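Local coordinates for protein putative fimbrial subunit (Corynebacterium diphtheriae, PDB 4HSQ) that probably builds the shaft of a surface pilus as the major pilin SpaD, probably serving cell adhesion, and is represented here by its D2 and D3 domains, at residues Thr9-Asp14 / Phe210-Glu215; Asp14-Asp19 / Asp203-Thr208; Asp48-Phe53 / Arg109-Asn114; Val143-Lys148 / Phe246-Ile251; Thr242-Thr247 / Val263-Glu268. All coordinates share one frame; numbering follows the deposited sequence.

Contact 1 of 5, residues Thr9-Asp14 / Phe210-Glu215; sequences TVKDAD and FEDGKE
The carboxylates of D12 and D212 lie past one another with their planes 34° apart, and each accepts hydrogen bonds from the opposing backbone. D212 N comes down on D12 OD1 from above the carboxylate plane, at 2.7 Å and almost straight. D212 OD1 receives D12 N end-on at 2.8 Å and A13 N at 2.9 Å, from the syn side but tilted well out of the plane. K11 folds its ammonium back so that NZ forms a salt bridge with D212 OD2 (2.9 Å). With these donors, D212 probably tolerates the neighbouring like charge, D12 OD1 to D212 OD1 being 3.6 Å. The acceptor D212 sits in a type I' turn, E211 to K214, which closes the hairpin of strands 210-211 and 214-215 beside the end of edge strand 7-11. V10 CG1 packs on G213 N at 3.4 Å. The A13 methyl lies against the carboxylate of E211, whose salt bridge runs to K221. One water joins V10 N to D212 O, another D12 OD2 to G213 N.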
# COMPACT_ATOMS: atom_id res chain seq x y z
N THR A 9 5.80 12.15 -1.58
CA THR A 9 6.03 11.29 -0.44
C THR A 9 4.85 10.32 -0.35
O THR A 9 3.79 10.58 -0.91
CB THR A 9 6.21 12.09 0.88
OG1 THR A 9 5.09 12.94 1.05
CG2 THR A 9 7.52 12.92 0.91
N VAL A 10 5.05 9.22 0.35
CA VAL A 10 4.01 8.22 0.54
C VAL A 10 3.99 7.84 2.01
O VAL A 10 5.04 7.68 2.63
CB VAL A 10 4.17 6.97 -0.36
CG1 VAL A 10 5.51 6.24 -0.13
CG2 VAL A 10 2.99 5.99 -0.17
N LYS A 11 2.79 7.78 2.57
CA LYS A 11 2.60 7.32 3.93
C LYS A 11 1.78 6.05 3.83
O LYS A 11 0.59 6.12 3.58
CB LYS A 11 1.90 8.38 4.80
CG LYS A 11 1.96 7.97 6.26
CD LYS A 11 3.35 8.32 6.84
CE LYS A 11 3.56 7.82 8.25
NZ LYS A 11 3.40 6.33 8.36
N ASP A 12 2.45 4.90 3.95
CA ASP A 12 1.81 3.60 3.76
C ASP A 12 2.15 2.57 4.85
O ASP A 12 1.68 1.43 4.74
CB ASP A 12 2.24 3.02 2.39
CG ASP A 12 3.76 2.84 2.20
OD1 ASP A 12 4.45 2.53 3.18
OD2 ASP A 12 4.23 2.99 1.06
N ALA A 13 2.99 2.92 5.85
CA ALA A 13 3.40 1.92 6.87
C ALA A 13 2.21 1.17 7.47
O ALA A 13 1.19 1.77 7.85
CB ALA A 13 4.24 2.54 7.98
N ASP A 14 2.32 -0.15 7.46
CA ASP A 14 1.38 -1.15 7.98
C ASP A 14 0.05 -1.19 7.23
O ASP A 14 -0.84 -1.92 7.63
CB ASP A 14 1.11 -0.92 9.49
CG ASP A 14 2.37 -0.94 10.35
OD1 ASP A 14 3.17 -1.90 10.23
OD2 ASP A 14 2.56 0.01 11.12
N PHE A 210 10.49 -2.12 4.08
CA PHE A 210 10.45 -0.89 3.30
C PHE A 210 9.09 -0.29 3.50
O PHE A 210 8.08 -0.97 3.29
CB PHE A 210 10.72 -1.20 1.84
CG PHE A 210 11.07 -0.02 0.99
CD1 PHE A 210 10.07 0.77 0.42
CD2 PHE A 210 12.40 0.28 0.69
CE1 PHE A 210 10.39 1.85 -0.39
CE2 PHE A 210 12.72 1.35 -0.14
CZ PHE A 210 11.71 2.12 -0.69
N GLU A 211 9.06 0.97 3.94
CA GLU A 211 7.78 1.63 4.20
C GLU A 211 7.93 3.13 4.13
O GLU A 211 9.03 3.68 4.36
CB GLU A 211 7.18 1.19 5.56
CG GLU A 211 7.87 1.76 6.78
CD GLU A 211 7.66 0.95 8.04
OE1 GLU A 211 6.83 0.01 8.03
OE2 GLU A 211 8.33 1.27 9.05
N ASP A 212 6.81 3.80 3.78
CA ASP A 212 6.79 5.27 3.64
C ASP A 212 7.88 5.78 2.65
O ASP A 212 8.43 6.87 2.82
CB ASP A 212 6.92 5.98 5.02
CG ASP A 212 5.82 5.64 6.01
OD1 ASP A 212 4.72 5.17 5.57
OD2 ASP A 212 6.03 5.85 7.23
N GLY A 213 8.13 4.99 1.60
CA GLY A 213 9.03 5.36 0.54
C GLY A 213 10.52 5.15 0.79
O GLY A 213 11.33 5.51 -0.06
N LYS A 214 10.89 4.52 1.90
CA LYS A 214 12.31 4.30 2.16
C LYS A 214 12.54 3.00 2.93
O LYS A 214 11.59 2.43 3.50
CB LYS A 214 12.91 5.52 2.91
CG LYS A 214 12.41 5.66 4.34
CD LYS A 214 12.68 7.02 4.97
CE LYS A 214 12.25 7.05 6.42
NZ LYS A 214 10.79 6.76 6.60
N GLU A 215 13.80 2.53 2.96
CA GLU A 215 14.16 1.33 3.74
C GLU A 215 13.75 1.51 5.18
O GLU A 215 13.88 2.62 5.70
CB GLU A 215 15.68 1.06 3.67
CG GLU A 215 16.20 0.89 2.26
CD GLU A 215 16.08 -0.49 1.65
OE1 GLU A 215 15.88 -1.47 2.41
OE2 GLU A 215 16.20 -0.61 0.41
O HOH W 1 7.87 9.01 1.05
O HOH W 2 6.80 2.53 0.88
O HOH W 3 4.71 -1.34 6.86

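Contact 2 of 5, residues Asp14-Asp19 / Asp203-Thr208; sequences DQNIQD and DGLHVT
From D14 to I17 the loop runs alongside strand 203-206, roughly antiparallel, the two chain directions being 155° apart. A type II turn from N16 to D19 shapes the loop, and D19 OD2 steadies its start by accepting N16 N at 2.7 Å. I17 N bonds G204 O at 3.1 Å, the donor standing 40° above the carbonyl plane. The next bond along is made by a side chain: H206 N points almost straight at N16 OD1, 2.8 Å away, in the amide plane and on a lone pair. I17 drapes its CG1 over G204 N at 3.1 Å, and this buried N, part of the cis D203-G204 peptide bond, has no polar partner in the model. A chi1 of -163° swings the H206 ring towards the loop, where D14 N lies over one face, toward the rim, and Q15 O approaches the ring edge 3.3 Å from CD2. H206 ND1 donates to V207 O in the ring plane at 2.7 Å, and NE2 is hydrogen-bonded to D12 OD1. Since carbonyl and carboxylate are both acceptors, the imidazole is probably protonated on both nitrogens, a positive charge between the strand end and the loop of the other domain.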
# COMPACT_ATOMS: atom_id res chain seq x y z
N ASP A 14 2.32 -0.15 7.46
CA ASP A 14 1.38 -1.15 7.98
C ASP A 14 0.05 -1.19 7.23
O ASP A 14 -0.84 -1.92 7.63
CB ASP A 14 1.11 -0.92 9.49
CG ASP A 14 2.37 -0.94 10.35
OD1 ASP A 14 3.17 -1.90 10.23
OD2 ASP A 14 2.56 0.01 11.12
N GLN A 15 -0.07 -0.51 6.11
CA GLN A 15 -1.34 -0.52 5.37
C GLN A 15 -1.27 -1.65 4.37
O GLN A 15 -0.42 -1.66 3.48
CB GLN A 15 -1.60 0.85 4.70
CG GLN A 15 -1.65 2.04 5.72
CD GLN A 15 -2.45 1.68 6.96
OE1 GLN A 15 -3.62 1.33 6.89
NE2 GLN A 15 -1.81 1.64 8.11
N ASN A 16 -2.16 -2.64 4.52
CA ASN A 16 -2.16 -3.80 3.65
C ASN A 16 -3.07 -3.57 2.42
O ASN A 16 -3.49 -2.44 2.15
CB ASN A 16 -2.55 -5.03 4.48
CG ASN A 16 -1.53 -5.26 5.59
OD1 ASN A 16 -0.31 -5.27 5.37
ND2 ASN A 16 -1.97 -5.45 6.80
N ILE A 17 -3.32 -4.61 1.62
CA ILE A 17 -4.20 -4.43 0.47
C ILE A 17 -5.60 -3.99 0.97
O ILE A 17 -6.08 -4.53 1.96
CB ILE A 17 -4.26 -5.74 -0.36
CG1 ILE A 17 -2.93 -6.04 -1.10
CG2 ILE A 17 -5.49 -5.84 -1.28
CD1 ILE A 17 -2.31 -4.99 -1.85
N GLN A 18 -6.18 -2.99 0.29
CA GLN A 18 -7.51 -2.40 0.54
C GLN A 18 -7.53 -1.51 1.82
O GLN A 18 -8.59 -1.02 2.21
CB GLN A 18 -8.62 -3.48 0.54
CG GLN A 18 -8.90 -4.01 -0.90
CD GLN A 18 -9.52 -2.96 -1.83
OE1 GLN A 18 -9.77 -1.82 -1.44
NE2 GLN A 18 -9.83 -3.33 -3.06
N ASP A 19 -6.36 -1.28 2.43
CA ASP A 19 -6.21 -0.32 3.52
C ASP A 19 -5.88 1.02 2.89
O ASP A 19 -5.00 1.10 2.03
CB ASP A 19 -5.14 -0.73 4.52
CG ASP A 19 -5.50 -1.93 5.37
OD1 ASP A 19 -6.71 -2.13 5.64
OD2 ASP A 19 -4.57 -2.64 5.82
N ASP A 203 -3.99 -11.98 -0.32
CA ASP A 203 -3.58 -10.97 -1.29
C ASP A 203 -4.07 -9.60 -0.74
O ASP A 203 -5.24 -9.24 -0.90
CB ASP A 203 -4.15 -11.30 -2.69
CG ASP A 203 -3.70 -10.34 -3.79
OD1 ASP A 203 -3.09 -9.31 -3.48
OD2 ASP A 203 -3.94 -10.65 -4.97
N GLY A 204 -3.24 -8.90 0.04
CA GLY A 204 -1.82 -9.13 0.28
C GLY A 204 -1.39 -8.24 1.40
O GLY A 204 -2.20 -7.47 1.93
N LEU A 205 -0.11 -8.31 1.78
CA LEU A 205 0.37 -7.60 2.94
C LEU A 205 1.49 -6.66 2.61
O LEU A 205 2.27 -6.93 1.70
CB LEU A 205 0.86 -8.62 4.00
CG LEU A 205 -0.12 -9.72 4.42
CD1 LEU A 205 0.58 -10.74 5.34
CD2 LEU A 205 -1.37 -9.12 5.08
N HIS A 206 1.61 -5.59 3.40
CA HIS A 206 2.71 -4.63 3.26
C HIS A 206 4.00 -5.31 3.69
O HIS A 206 4.04 -5.99 4.74
CB HIS A 206 2.43 -3.43 4.17
CG HIS A 206 3.23 -2.21 3.86
ND1 HIS A 206 4.61 -2.19 3.95
CD2 HIS A 206 2.80 -0.96 3.55
CE1 HIS A 206 4.98 -0.94 3.70
NE2 HIS A 206 3.93 -0.16 3.47
N VAL A 207 5.05 -5.17 2.89
CA VAL A 207 6.36 -5.74 3.27
C VAL A 207 6.86 -5.05 4.54
O VAL A 207 6.55 -3.87 4.79
CB VAL A 207 7.43 -5.66 2.16
CG1 VAL A 207 6.90 -6.27 0.85
CG2 VAL A 207 7.94 -4.21 1.94
N THR A 208 7.67 -5.77 5.33
CA THR A 208 8.16 -5.21 6.60
C THR A 208 9.45 -4.40 6.48
O THR A 208 9.75 -3.64 7.40
CB THR A 208 8.41 -6.36 7.59
OG1 THR A 208 9.40 -7.25 7.04
CG2 THR A 208 7.14 -7.14 7.89

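Contact 3 of 5, residues Asp48-Phe53 / Arg109-Asn114; sequences DKRLDF and RKEVGN
R50 and R109 converge on a single carbonyl, V112 O. R50 NH1 meets it at 2.8 Å, nearly along the carbonyl direction though with a bent N-H, and R109 NH2 uses an in-plane lone pair at 3.0 Å. The guanidinium planes lie 64° apart, and the shared acceptor probably eases the 3.4 Å approach of R50 NH1 to R109 NH2. R50 also makes a side-on salt bridge to D48: NE reaches OD2 and NH2 reaches OD1, while OD2 takes R50 N in an Asx turn. R109, extended from CG to NE, donates NE to E111 O as well. Between the backbones K110 N bonds R50 O at 2.8 Å, close to linear. Farther out, the K110 chain crosses the D52 carboxylate at about a right angle, with CG 3.1 Å from OD2; the ion pair of NZ with OD1 is long. L51 and R109, with L51 CD2 resting on R109 CB, form an antiparallel, non-hydrogen-bonded pair where strand 51-61 begins and strand 100-109 finishes in the five-stranded sheet.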
# COMPACT_ATOMS: atom_id res chain seq x y z
N ASP A 48 -0.96 4.07 -10.64
CA ASP A 48 -0.81 2.66 -11.01
C ASP A 48 -2.22 2.05 -11.06
O ASP A 48 -3.08 2.38 -10.23
CB ASP A 48 0.10 1.93 -10.00
CG ASP A 48 0.34 0.48 -10.34
OD1 ASP A 48 1.46 0.14 -10.76
OD2 ASP A 48 -0.60 -0.33 -10.20
N LYS A 49 -2.46 1.20 -12.07
CA LYS A 49 -3.76 0.58 -12.32
C LYS A 49 -4.28 -0.27 -11.14
O LYS A 49 -5.48 -0.47 -11.03
CB LYS A 49 -3.74 -0.24 -13.62
CG LYS A 49 -3.54 0.60 -14.90
CD LYS A 49 -4.66 1.62 -15.23
CE LYS A 49 -5.77 1.06 -16.09
NZ LYS A 49 -6.82 2.07 -16.36
N ARG A 50 -3.40 -0.69 -10.23
CA ARG A 50 -3.80 -1.45 -9.04
C ARG A 50 -4.35 -0.53 -7.95
O ARG A 50 -4.81 -1.00 -6.92
CB ARG A 50 -2.59 -2.27 -8.52
CG ARG A 50 -2.19 -3.37 -9.52
CD ARG A 50 -0.84 -3.96 -9.15
NE ARG A 50 0.24 -2.99 -9.40
CZ ARG A 50 1.53 -3.24 -9.22
NH1 ARG A 50 1.92 -4.41 -8.75
NH2 ARG A 50 2.44 -2.29 -9.44
N LEU A 51 -4.29 0.79 -8.15
CA LEU A 51 -4.82 1.70 -7.12
C LEU A 51 -6.20 2.14 -7.45
O LEU A 51 -6.50 2.36 -8.61
CB LEU A 51 -3.95 2.94 -6.99
CG LEU A 51 -2.49 2.73 -6.53
CD1 LEU A 51 -1.74 4.06 -6.57
CD2 LEU A 51 -2.44 2.05 -5.14
N ASP A 52 -7.03 2.30 -6.40
CA ASP A 52 -8.35 2.92 -6.46
C ASP A 52 -8.24 4.22 -5.74
O ASP A 52 -8.05 4.22 -4.51
CB ASP A 52 -9.43 2.06 -5.77
CG ASP A 52 -9.90 0.86 -6.55
OD1 ASP A 52 -9.90 0.92 -7.81
OD2 ASP A 52 -10.34 -0.12 -5.91
N PHE A 53 -8.35 5.33 -6.48
CA PHE A 53 -8.34 6.65 -5.86
C PHE A 53 -9.55 6.77 -4.92
O PHE A 53 -10.65 6.35 -5.31
CB PHE A 53 -8.39 7.74 -6.97
CG PHE A 53 -8.67 9.12 -6.45
CD1 PHE A 53 -7.68 9.85 -5.80
CD2 PHE A 53 -9.93 9.70 -6.61
CE1 PHE A 53 -7.95 11.13 -5.30
CE2 PHE A 53 -10.19 10.99 -6.14
CZ PHE A 53 -9.19 11.70 -5.48
N ARG A 109 -4.73 0.09 -2.42
CA ARG A 109 -4.16 -0.85 -3.39
C ARG A 109 -5.08 -2.06 -3.44
O ARG A 109 -5.30 -2.69 -2.41
CB ARG A 109 -2.73 -1.22 -3.01
CG ARG A 109 -2.07 -2.12 -4.05
CD ARG A 109 -0.67 -2.42 -3.60
NE ARG A 109 0.02 -3.34 -4.48
CZ ARG A 109 1.34 -3.43 -4.54
NH1 ARG A 109 2.09 -2.66 -3.77
NH2 ARG A 109 1.92 -4.28 -5.37
N LYS A 110 -5.65 -2.37 -4.63
CA LYS A 110 -6.65 -3.43 -4.76
C LYS A 110 -6.08 -4.82 -4.68
O LYS A 110 -6.80 -5.78 -4.38
CB LYS A 110 -7.37 -3.35 -6.14
CG LYS A 110 -8.05 -2.06 -6.47
CD LYS A 110 -8.68 -2.18 -7.86
CE LYS A 110 -7.84 -1.53 -8.92
NZ LYS A 110 -8.48 -1.63 -10.26
N GLU A 111 -4.82 -4.96 -5.09
CA GLU A 111 -4.16 -6.26 -5.15
C GLU A 111 -2.67 -6.11 -5.27
O GLU A 111 -2.19 -5.03 -5.63
CB GLU A 111 -4.66 -7.03 -6.41
CG GLU A 111 -4.34 -6.33 -7.72
CD GLU A 111 -4.70 -7.11 -8.97
OE1 GLU A 111 -4.73 -8.36 -8.93
OE2 GLU A 111 -4.90 -6.45 -10.02
N VAL A 112 -1.95 -7.19 -5.02
CA VAL A 112 -0.51 -7.19 -5.22
C VAL A 112 -0.22 -7.07 -6.73
O VAL A 112 0.58 -6.25 -7.14
CB VAL A 112 0.11 -8.47 -4.60
CG1 VAL A 112 1.55 -8.70 -5.06
CG2 VAL A 112 0.01 -8.42 -3.08
N GLY A 113 -0.90 -7.87 -7.53
CA GLY A 113 -0.64 -7.83 -8.97
C GLY A 113 0.65 -8.56 -9.34
O GLY A 113 1.08 -9.48 -8.64
N ASN A 114 1.29 -8.14 -10.43
CA ASN A 114 2.43 -8.88 -10.99
C ASN A 114 3.81 -8.45 -10.50
O ASN A 114 4.80 -9.11 -10.83
CB ASN A 114 2.36 -8.87 -12.51
CG ASN A 114 1.21 -9.73 -13.05
OD1 ASN A 114 0.71 -10.66 -12.40
ND2 ASN A 114 0.78 -9.44 -14.26
O HOH W 4 -8.17 1.34 -10.45

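Contact 4 of 5, residues Val143-Lys148 / Phe246-Ile251; sequences VTYHGK and FTRAKI. With CA (calcium ion), chain B.
Helix 248-252, whose I251 O helps bind the calcium ion, packs through R248 and the preceding F246 on the long strand 142-155, which runs from one domain into the next. T247 is its N-cap, with OG1 accepting K250 N at 3.2 Å. R248 lays its chain over the Y145 ring: CD stands 3.3 Å from the ring centroid, 4° off the normal, in a CH-pi contact. V143 CG1 lies against the opposite face, toward the rim. The bend at chi3 (-63°) takes the guanidinium off-centre, giving a cation-pi contact with CZ 4.8 Å from the centroid; salt bridges from NH2 to E215 and from NE to D209 hold it. F246 turns an edge to the strand backbone, CZ lying 3.3 Å from G147 O, while I251 CD1 sits over the centre of one ring face. Calcium coordination by I251 O (2.3 Å) and a water is completed by E253 O, D261 O, D260 OD1 and T264 O. That water, 2.5 Å from the calcium, donates to K250 O at 2.6 Å.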
# COMPACT_ATOMS: atom_id res chain seq x y z
N VAL A 143 7.98 4.40 -3.94
CA VAL A 143 7.59 3.02 -4.17
C VAL A 143 6.95 2.47 -2.90
O VAL A 143 7.41 2.76 -1.80
CB VAL A 143 8.81 2.16 -4.63
CG1 VAL A 143 8.37 0.79 -5.12
CG2 VAL A 143 9.62 2.86 -5.73
N THR A 144 5.94 1.62 -3.10
CA THR A 144 5.22 0.89 -2.04
C THR A 144 5.25 -0.57 -2.41
O THR A 144 4.88 -0.91 -3.54
CB THR A 144 3.78 1.42 -1.94
OG1 THR A 144 3.83 2.83 -1.67
CG2 THR A 144 2.97 0.70 -0.87
N TYR A 145 5.59 -1.44 -1.46
CA TYR A 145 5.68 -2.88 -1.75
C TYR A 145 4.69 -3.70 -0.95
O TYR A 145 4.59 -3.55 0.27
CB TYR A 145 7.07 -3.41 -1.41
CG TYR A 145 8.21 -2.83 -2.20
CD1 TYR A 145 8.71 -3.47 -3.34
CD2 TYR A 145 8.81 -1.63 -1.82
CE1 TYR A 145 9.82 -2.97 -4.03
CE2 TYR A 145 9.93 -1.13 -2.49
CZ TYR A 145 10.42 -1.79 -3.61
OH TYR A 145 11.49 -1.27 -4.29
N HIS A 146 4.02 -4.61 -1.64
CA HIS A 146 3.09 -5.57 -1.03
C HIS A 146 3.35 -6.91 -1.61
O HIS A 146 3.70 -6.98 -2.78
CB HIS A 146 1.61 -5.18 -1.26
CG HIS A 146 1.15 -3.99 -0.46
ND1 HIS A 146 1.40 -2.70 -0.89
CD2 HIS A 146 0.43 -3.93 0.69
CE1 HIS A 146 0.85 -1.90 0.01
NE2 HIS A 146 0.26 -2.60 0.99
N GLY A 147 3.09 -7.96 -0.85
CA GLY A 147 3.27 -9.31 -1.37
C GLY A 147 2.14 -10.21 -0.96
O GLY A 147 1.34 -9.86 -0.08
N LYS A 148 2.04 -11.34 -1.61
CA LYS A 148 1.02 -12.33 -1.24
C LYS A 148 1.57 -13.31 -0.22
O LYS A 148 2.75 -13.65 -0.26
CB LYS A 148 0.56 -13.10 -2.47
CG LYS A 148 -0.15 -12.20 -3.46
CD LYS A 148 -0.94 -13.04 -4.47
CE LYS A 148 -0.59 -12.71 -5.89
NZ LYS A 148 -1.20 -13.69 -6.82
N PHE A 246 8.41 -11.25 6.36
CA PHE A 246 7.76 -10.79 5.13
C PHE A 246 8.48 -9.60 4.48
O PHE A 246 7.93 -8.52 4.31
CB PHE A 246 6.30 -10.50 5.45
CG PHE A 246 5.38 -10.62 4.27
CD1 PHE A 246 5.10 -11.87 3.70
CD2 PHE A 246 4.79 -9.49 3.70
CE1 PHE A 246 4.24 -11.98 2.60
CE2 PHE A 246 3.95 -9.61 2.60
CZ PHE A 246 3.65 -10.85 2.08
N THR A 247 9.70 -9.86 4.03
CA THR A 247 10.56 -8.86 3.38
C THR A 247 10.55 -9.03 1.86
O THR A 247 10.27 -10.12 1.36
CB THR A 247 11.99 -8.95 3.91
OG1 THR A 247 12.56 -10.19 3.47
CG2 THR A 247 12.05 -8.82 5.45
N ARG A 248 10.87 -7.96 1.14
CA ARG A 248 11.00 -8.01 -0.32
C ARG A 248 11.88 -9.19 -0.78
O ARG A 248 11.49 -9.93 -1.70
CB ARG A 248 11.61 -6.70 -0.83
CG ARG A 248 10.66 -5.49 -0.75
CD ARG A 248 11.37 -4.22 -1.15
NE ARG A 248 12.48 -3.88 -0.25
CZ ARG A 248 13.41 -2.98 -0.53
NH1 ARG A 248 13.37 -2.30 -1.67
NH2 ARG A 248 14.40 -2.76 0.32
N ALA A 249 13.06 -9.35 -0.16
CA ALA A 249 14.02 -10.41 -0.53
C ALA A 249 13.45 -11.80 -0.27
O ALA A 249 13.58 -12.68 -1.15
CB ALA A 249 15.33 -10.22 0.23
N LYS A 250 12.78 -12.01 0.88
CA LYS A 250 12.17 -13.32 1.17
C LYS A 250 11.02 -13.66 0.21
O LYS A 250 10.91 -14.78 -0.26
CB LYS A 250 11.67 -13.43 2.62
CG LYS A 250 12.81 -13.56 3.65
CD LYS A 250 13.33 -15.00 3.79
CE LYS A 250 14.45 -15.11 4.79
NZ LYS A 250 13.99 -14.91 6.19
N ILE A 251 10.21 -12.68 -0.12
CA ILE A 251 9.05 -12.86 -1.03
C ILE A 251 9.54 -13.19 -2.44
O ILE A 251 8.99 -14.07 -3.10
CB ILE A 251 8.18 -11.59 -1.02
CG1 ILE A 251 7.54 -11.36 0.36
CG2 ILE A 251 7.13 -11.60 -2.17
CD1 ILE A 251 7.00 -9.94 0.58
CA CA B . 8.32 -16.22 -3.44
O HOH W 5 9.22 -16.58 -1.16

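Contact 5 of 5, residues Thr242-Thr247 / Val263-Glu268; sequences TEIEFT and VTLVSE. With CA (calcium ion), chain B.
Two facing sheets of the second domain meet where I244 and L265 slide past each other, beside the calcium site. Strand 242-244 edges one sheet, and strand 264-268, paired with strand 142-155, belongs to the other. Their axes approach to 9.4 Å with directions 164° apart, so the two strands run nearly antiparallel; no hydrogen bond crosses. L265 carries the contact. Three of its carbons do the touching: CD2 meets I244 CG2 at 3.8 Å, CB lies 3.9 Å from F246 CE1, and CD1 is 3.5 Å from E245 O. F246 is at the centre of an inverse gamma turn, which carries the chain off the strand towards helix 248-252. Farther along, a chi1 of -180° at S267 directs its OG to I244 CD1 (3.4 Å) and to T242 CG2 (4.0 Å). L225, on the neighbouring strand 222-229, packs on both I244 and S267. T264 turns its side chain the other way and offers its carbonyl O to the calcium at 2.2 Å. Such largely apolar packing between two facing sheets is consistent with a prealbumin-like, CnaB-type beta sandwich.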
# COMPACT_ATOMS: atom_id res chain seq x y z
N THR A 242 2.96 -19.07 14.02
CA THR A 242 4.07 -19.14 13.07
C THR A 242 4.46 -17.72 12.68
O THR A 242 3.61 -16.99 12.20
CB THR A 242 3.64 -19.93 11.81
OG1 THR A 242 3.27 -21.26 12.16
CG2 THR A 242 4.71 -19.95 10.71
N GLU A 243 5.73 -17.34 12.86
CA GLU A 243 6.12 -15.99 12.48
C GLU A 243 6.59 -16.01 11.04
O GLU A 243 7.14 -17.00 10.57
CB GLU A 243 7.19 -15.40 13.44
CG GLU A 243 8.53 -16.10 13.41
CD GLU A 243 9.57 -15.47 14.31
OE1 GLU A 243 9.17 -14.83 15.31
OE2 GLU A 243 10.78 -15.67 14.07
N ILE A 244 6.36 -14.92 10.34
CA ILE A 244 6.72 -14.78 8.93
C ILE A 244 7.65 -13.57 8.76
O ILE A 244 7.26 -12.46 9.14
CB ILE A 244 5.42 -14.59 8.10
CG1 ILE A 244 4.42 -15.77 8.26
CG2 ILE A 244 5.70 -14.30 6.62
CD1 ILE A 244 4.90 -17.08 7.73
N GLU A 245 8.81 -13.78 8.12
CA GLU A 245 9.76 -12.69 7.76
C GLU A 245 9.33 -12.20 6.38
O GLU A 245 9.73 -12.76 5.36
CB GLU A 245 11.23 -13.18 7.75
CG GLU A 245 11.71 -13.84 9.03
CD GLU A 245 13.20 -13.76 9.32
OE1 GLU A 245 13.61 -14.22 10.42
OE2 GLU A 245 13.96 -13.24 8.47
N PHE A 246 8.41 -11.25 6.36
CA PHE A 246 7.76 -10.79 5.13
C PHE A 246 8.48 -9.60 4.48
O PHE A 246 7.93 -8.52 4.31
CB PHE A 246 6.30 -10.50 5.45
CG PHE A 246 5.38 -10.62 4.27
CD1 PHE A 246 5.10 -11.87 3.70
CD2 PHE A 246 4.79 -9.49 3.70
CE1 PHE A 246 4.24 -11.98 2.60
CE2 PHE A 246 3.95 -9.61 2.60
CZ PHE A 246 3.65 -10.85 2.08
N THR A 247 9.70 -9.86 4.03
CA THR A 247 10.56 -8.86 3.38
C THR A 247 10.55 -9.03 1.86
O THR A 247 10.27 -10.12 1.36
CB THR A 247 11.99 -8.95 3.91
OG1 THR A 247 12.56 -10.19 3.47
CG2 THR A 247 12.05 -8.82 5.45
N VAL A 263 6.20 -12.89 -6.16
CA VAL A 263 5.33 -11.91 -5.46
C VAL A 263 4.62 -12.59 -4.26
O VAL A 263 3.80 -11.95 -3.59
CB VAL A 263 4.29 -11.21 -6.41
CG1 VAL A 263 4.98 -10.47 -7.55
CG2 VAL A 263 3.25 -12.21 -6.97
N THR A 264 4.93 -13.87 -4.03
CA THR A 264 4.29 -14.69 -2.99
C THR A 264 5.32 -15.34 -2.08
O THR A 264 6.29 -15.93 -2.53
CB THR A 264 3.42 -15.81 -3.63
OG1 THR A 264 2.62 -15.24 -4.67
CG2 THR A 264 2.53 -16.54 -2.61
N LEU A 265 5.04 -15.28 -0.79
CA LEU A 265 5.80 -16.00 0.20
C LEU A 265 4.93 -17.18 0.55
O LEU A 265 3.74 -16.99 0.80
CB LEU A 265 6.10 -15.14 1.41
CG LEU A 265 7.09 -15.74 2.41
CD1 LEU A 265 8.00 -14.65 2.96
CD2 LEU A 265 6.38 -16.40 3.56
N VAL A 266 5.49 -18.39 0.54
CA VAL A 266 4.76 -19.62 0.85
C VAL A 266 5.21 -20.10 2.22
O VAL A 266 6.41 -20.29 2.46
CB VAL A 266 4.90 -20.74 -0.23
CG1 VAL A 266 4.16 -22.01 0.18
CG2 VAL A 266 4.44 -20.28 -1.60
N SER A 267 4.26 -20.29 3.11
CA SER A 267 4.48 -20.78 4.48
C SER A 267 3.86 -22.17 4.62
O SER A 267 2.64 -22.27 4.52
CB SER A 267 3.82 -19.82 5.47
OG SER A 267 4.02 -20.26 6.81
N GLU A 268 4.67 -23.23 4.87
CA GLU A 268 4.16 -24.60 5.09
C GLU A 268 4.01 -24.83 6.55
O GLU A 268 4.97 -24.60 7.29
CB GLU A 268 5.07 -25.69 4.50
CG GLU A 268 5.11 -25.75 2.99
CD GLU A 268 5.65 -27.03 2.39
OE1 GLU A 268 6.40 -27.76 3.08
OE2 GLU A 268 5.34 -27.29 1.21
CA CA B . 8.32 -16.22 -3.44
O HOH W 5 9.22 -16.58 -1.16

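In the fold
Read from the N terminus, contact 1 opens first and closes a loop of nearly 200 residues. Contact 2 begins at D14, where the first segment of contact 1 ends, and closes just before it, so it lies wholly within. Contact 3, closing a loop of some 55 residues within the first domain, sits inside both. Contact 4 opens on strand 142-155 while contacts 1 and 2 are still unclosed and ends beyond them, crossing each. Contact 5 opens at T242, overlapping contact 4 at F246 and T247, and closes a short loop at 263-268. Contacts 1, 2 and 4 thus tie the two domains around their shared long strand, and contacts 4 and 5 meet at the calcium ion.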